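Local coordinates for Glyoxalase/bleomycin resistance protein/dioxygenase (PDB 4MYM) that probably belongs to the vicinal oxygen chelate superfamily of glyoxalases, bleomycin resistance proteins and dioxygenases, its own substrate and reaction being unknown, at residues A43-E46 with F47-K51; D77-L80 with I81-T85. One frame throughout, in Å; residues are numbered along the deposited sequence.

Contact 1: A43-E46 with F47-K51; sequences ASVE and FYTTK
Thr-49 and Thr-50 both turn their hydroxyls back onto the carbonyl one helical turn earlier, so two successive acceptors of the helix carry two donors each. Val-45 O takes the Thr-49 amide N at 3.1 Å and Thr-49 OG1 at 2.7 Å, the two arriving from opposite faces of the carbonyl plane. Glu-46 O likewise accepts from Thr-50 N, and Thr-50 OG1 lies 2.7 Å from Glu-46 O. In both threonines OG1 lies between the backbone N and the carbonyl carbon (chi1 54° and 71°), which aims it back down the helix and satisfies it within the backbone. The Glu-46 chain, bent at chi2 (66°), crosses that of Thr-50 at a slant and brings OE2 to 3.3 Å from the methyl CG2, at an exposed site that suits a carboxylate. Tyr-48 N bonds to Ser-44 O, while the Tyr-48 ring sets CD2 2.9 Å from Ser-44 O and CE2 4.0 Å from Ser-44 CB. The polar ends of this buried pair are answered elsewhere: Ser-44 OG by Thr-38 OG1, Tyr-48 OH by Glu-147 OE2. Val-45, branched and apolar, faces Leu-56, Ala-64 and Leu-75 of the sheet. Such doubled acceptors are characteristic of threonines within helices, here in the amphipathic helix 41-51 that packs on the sheet of a beta-alpha-beta-beta-beta module, as in vicinal oxygen chelate proteins.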
loop_
_atom_site.group_PDB
_atom_site.type_symbol
_atom_site.label_atom_id
_atom_site.label_comp_id
_atom_site.label_asym_id
_atom_site.label_seq_id
_atom_site.Cartn_x
_atom_site.Cartn_y
_atom_site.Cartn_z
ATOM N N ALA A 43 -2.885 -7.208 18.054
ATOM C CA ALA A 43 -1.438 -7.408 17.945
ATOM C C ALA A 43 -0.848 -6.529 16.832
ATOM O O ALA A 43 0.236 -5.959 16.988
ATOM C CB ALA A 43 -1.117 -8.878 17.704
ATOM N N SER A 44 -1.567 -6.413 15.717
ATOM C CA SER A 44 -1.170 -5.508 14.645
ATOM C C SER A 44 -1.164 -4.063 15.124
ATOM O O SER A 44 -0.189 -3.370 14.931
ATOM C CB SER A 44 -2.085 -5.664 13.419
ATOM O OG SER A 44 -1.804 -6.872 12.737
ATOM N N VAL A 45 -2.233 -3.618 15.775
ATOM C CA VAL A 45 -2.280 -2.249 16.296
ATOM C C VAL A 45 -1.066 -1.990 17.217
ATOM O O VAL A 45 -0.421 -0.959 17.111
ATOM C CB VAL A 45 -3.613 -1.957 17.040
ATOM C CG1 VAL A 45 -3.533 -0.680 17.872
ATOM C CG2 VAL A 45 -4.771 -1.881 16.051
ATOM N N GLU A 46 -0.755 -2.942 18.085
ATOM C CA GLU A 46 0.399 -2.825 18.986
ATOM C C GLU A 46 1.721 -2.620 18.222
ATOM O O GLU A 46 2.537 -1.764 18.586
ATOM C CB GLU A 46 0.470 -4.072 19.880
ATOM C CG GLU A 46 1.645 -4.126 20.850
ATOM C CD GLU A 46 1.594 -3.060 21.939
ATOM O OE1 GLU A 46 0.542 -2.385 22.108
ATOM O OE2 GLU A 46 2.624 -2.899 22.638
ATOM N N PHE A 47 1.913 -3.381 17.148
ATOM C CA PHE A 47 3.126 -3.276 16.324
ATOM C C PHE A 47 3.289 -1.887 15.690
ATOM O O PHE A 47 4.320 -1.235 15.859
ATOM C CB PHE A 47 3.115 -4.373 15.242
ATOM C CG PHE A 47 4.312 -4.348 14.321
ATOM C CD1 PHE A 47 4.325 -3.547 13.195
ATOM C CD2 PHE A 47 5.427 -5.152 14.577
ATOM C CE1 PHE A 47 5.422 -3.516 12.347
ATOM C CE2 PHE A 47 6.526 -5.132 13.731
ATOM C CZ PHE A 47 6.522 -4.314 12.608
ATOM N N TYR A 48 2.265 -1.407 14.977
ATOM C CA TYR A 48 2.429 -0.160 14.221
ATOM C C TYR A 48 2.526 1.064 15.106
ATOM O O TYR A 48 3.241 2.011 14.760
ATOM C CB TYR A 48 1.334 0.013 13.156
ATOM C CG TYR A 48 1.343 -1.151 12.200
ATOM C CD1 TYR A 48 2.308 -1.253 11.190
ATOM C CD2 TYR A 48 0.434 -2.193 12.355
ATOM C CE1 TYR A 48 2.336 -2.353 10.339
ATOM C CE2 TYR A 48 0.450 -3.288 11.515
ATOM C CZ TYR A 48 1.396 -3.367 10.522
ATOM O OH TYR A 48 1.373 -4.468 9.717
ATOM N N THR A 49 1.816 1.038 16.236
ATOM C CA THR A 49 1.863 2.127 17.208
ATOM C C THR A 49 3.189 2.151 17.975
ATOM O O THR A 49 3.915 3.141 17.929
ATOM C CB THR A 49 0.700 2.055 18.216
ATOM O OG1 THR A 49 0.672 0.766 18.844
ATOM C CG2 THR A 49 -0.626 2.292 17.509
ATOM N N THR A 50 3.517 1.064 18.664
ATOM C CA THR A 50 4.693 1.080 19.557
ATOM C C THR A 50 6.028 0.964 18.816
ATOM O O THR A 50 7.010 1.583 19.225
ATOM C CB THR A 50 4.618 -0.014 20.632
ATOM O OG1 THR A 50 4.819 -1.285 20.020
ATOM C CG2 THR A 50 3.266 0.021 21.345
ATOM N N LYS A 51 6.072 0.195 17.728
ATOM C CA LYS A 51 7.331 -0.010 16.998
ATOM C C LYS A 51 7.575 1.044 15.940
ATOM O O LYS A 51 8.707 1.505 15.780
ATOM C CB LYS A 51 7.387 -1.380 16.332
ATOM C CG LYS A 51 7.056 -2.552 17.234
ATOM C CD LYS A 51 8.094 -2.751 18.305
ATOM C CE LYS A 51 7.866 -4.052 19.069
ATOM N NZ LYS A 51 7.868 -5.229 18.167
#

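Contact 2: D77-L80 with I81-T85; sequences DAQL and IRETT
An aspartate N-cap opens the short helix 78-85, and the turns that follow are tied by i to i+4 bonds. Ile-81 N reaches Asp-77 O at 3.1 Å, while the Asp-77 carboxylate caps the first turn: OD2 accepts from Leu-80 N at 3.1 Å through its anti lone pair. Aspartate suits this place because its short side chain can fold over amides that have no earlier carbonyl to bond. Farther along, Thr-84 OG1 lies 2.6 Å from Leu-80 O and shares that acceptor with Thr-84 N, the pair coming from opposite faces of the carbonyl plane. On the exposed side Gln-79 and Glu-83 meet with amide and carboxylate planes 87° apart, NE2 of Gln-79 giving a weak bond of 3.4 Å to Glu-83 OE2. Arg-82 doubles back through a bend at chi3 (-58°), laying one face of its guanidinium over Gln-79 CA, with NH2 3.6 Å from that carbon. NH1 of Arg-82 passes 3.7 Å from Ala-78 CB, and its hydrogen bond goes to Ala-89 O in the following loop. Ile-81, large and branched, fills the inner side against Val-37 of strand 33-38 and Trp-76 of strand 72-77. It also touches Phe-148 of the second subunit, where Thr-84 and Thr-85 meet Trp-134 and Tyr-140; the helix, which follows directly on strand 72-77, thus lies between its own sheet and the second subunit.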
loop_
_atom_site.group_PDB
_atom_site.type_symbol
_atom_site.label_atom_id
_atom_site.label_comp_id
_atom_site.label_asym_id
_atom_site.label_seq_id
_atom_site.Cartn_x
_atom_site.Cartn_y
_atom_site.Cartn_z
ATOM N N ASP A 77 -9.620 -6.820 9.704
ATOM C CA ASP A 77 -9.647 -8.255 9.935
ATOM C C ASP A 77 -10.167 -9.007 8.720
ATOM O O ASP A 77 -11.207 -8.630 8.161
ATOM C CB ASP A 77 -10.552 -8.575 11.123
ATOM C CG ASP A 77 -10.604 -10.059 11.408
ATOM O OD1 ASP A 77 -9.628 -10.575 11.992
ATOM O OD2 ASP A 77 -11.597 -10.700 11.013
ATOM N N ALA A 78 -9.459 -10.076 8.335
ATOM C CA ALA A 78 -9.792 -10.873 7.151
ATOM C C ALA A 78 -11.200 -11.487 7.205
ATOM O O ALA A 78 -11.911 -11.505 6.198
ATOM C CB ALA A 78 -8.759 -11.984 6.950
ATOM N N GLN A 79 -11.575 -12.020 8.362
ATOM C CA GLN A 79 -12.901 -12.638 8.518
ATOM C C GLN A 79 -14.015 -11.608 8.305
ATOM O O GLN A 79 -14.977 -11.872 7.571
ATOM C CB GLN A 79 -13.036 -13.298 9.894
ATOM C CG GLN A 79 -14.293 -14.143 10.064
ATOM C CD GLN A 79 -14.259 -15.029 11.313
ATOM O OE1 GLN A 79 -13.192 -15.449 11.778
ATOM N NE2 GLN A 79 -15.436 -15.328 11.851
ATOM N N LEU A 80 -13.867 -10.436 8.921
ATOM C CA LEU A 80 -14.830 -9.340 8.723
ATOM C C LEU A 80 -14.961 -8.862 7.278
ATOM O O LEU A 80 -16.077 -8.581 6.812
ATOM C CB LEU A 80 -14.526 -8.141 9.631
ATOM C CG LEU A 80 -15.385 -8.000 10.896
ATOM C CD1 LEU A 80 -15.164 -6.632 11.491
ATOM C CD2 LEU A 80 -16.875 -8.188 10.639
ATOM N N ILE A 81 -13.836 -8.762 6.571
ATOM C CA ILE A 81 -13.860 -8.429 5.144
ATOM C C ILE A 81 -14.716 -9.447 4.388
ATOM O O ILE A 81 -15.601 -9.070 3.616
ATOM C CB ILE A 81 -12.450 -8.411 4.526
ATOM C CG1 ILE A 81 -11.623 -7.251 5.113
ATOM C CG2 ILE A 81 -12.519 -8.273 3.003
ATOM C CD1 ILE A 81 -10.142 -7.359 4.811
ATOM N N ARG A 82 -14.456 -10.733 4.616
ATOM C CA ARG A 82 -15.222 -11.790 3.941
ATOM C C ARG A 82 -16.710 -11.647 4.250
ATOM O O ARG A 82 -17.536 -11.628 3.338
ATOM C CB ARG A 82 -14.711 -13.197 4.316
ATOM C CG ARG A 82 -13.439 -13.621 3.579
ATOM C CD ARG A 82 -13.124 -15.118 3.678
ATOM N NE ARG A 82 -12.977 -15.551 5.069
ATOM C CZ ARG A 82 -11.916 -15.305 5.850
ATOM N NH1 ARG A 82 -10.869 -14.611 5.395
ATOM N NH2 ARG A 82 -11.907 -15.747 7.115
ATOM N N GLU A 83 -17.032 -11.491 5.526
ATOM C CA GLU A 83 -18.420 -11.478 5.972
ATOM C C GLU A 83 -19.199 -10.247 5.503
ATOM O O GLU A 83 -20.392 -10.345 5.224
ATOM C CB GLU A 83 -18.472 -11.579 7.492
ATOM C CG GLU A 83 -17.984 -12.925 8.014
ATOM C CD GLU A 83 -17.949 -13.006 9.528
ATOM O OE1 GLU A 83 -17.798 -11.960 10.204
ATOM O OE2 GLU A 83 -18.055 -14.135 10.050
ATOM N N THR A 84 -18.533 -9.094 5.403
ATOM C CA THR A 84 -19.246 -7.844 5.128
ATOM C C THR A 84 -19.204 -7.444 3.675
ATOM O O THR A 84 -20.067 -6.692 3.238
ATOM C CB THR A 84 -18.672 -6.659 5.921
ATOM O OG1 THR A 84 -17.278 -6.534 5.641
ATOM C CG2 THR A 84 -18.885 -6.839 7.406
ATOM N N THR A 85 -18.179 -7.883 2.939
ATOM C CA THR A 85 -18.019 -7.496 1.541
ATOM C C THR A 85 -18.062 -8.662 0.574
ATOM O O THR A 85 -18.209 -8.447 -0.614
ATOM C CB THR A 85 -16.671 -6.772 1.271
ATOM O OG1 THR A 85 -15.578 -7.680 1.466
ATOM C CG2 THR A 85 -16.517 -5.547 2.170
#

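Contacts 1 and 2 follow each other along the chain, with strands 56-60 and 63-66 and most of strand 72-77 between them. Strand 72-77 is the physical bridge: Leu-73 and Leu-75 meet the helix of contact 1, while Trp-76 packs on that of contact 2 and Asp-77 begins it. The centres are 21 Å apart and the nearest atoms about 8 Å, so the two do not touch. Strand 33-38 is a second shared neighbour, giving Thr-38 to Ser-44 and Val-37 to Ala-78 and Ile-81. Both contacts also touch the second subunit. In this superfamily the curved sheets usually enclose a metal site, but neither contact holds a metal or ligand here.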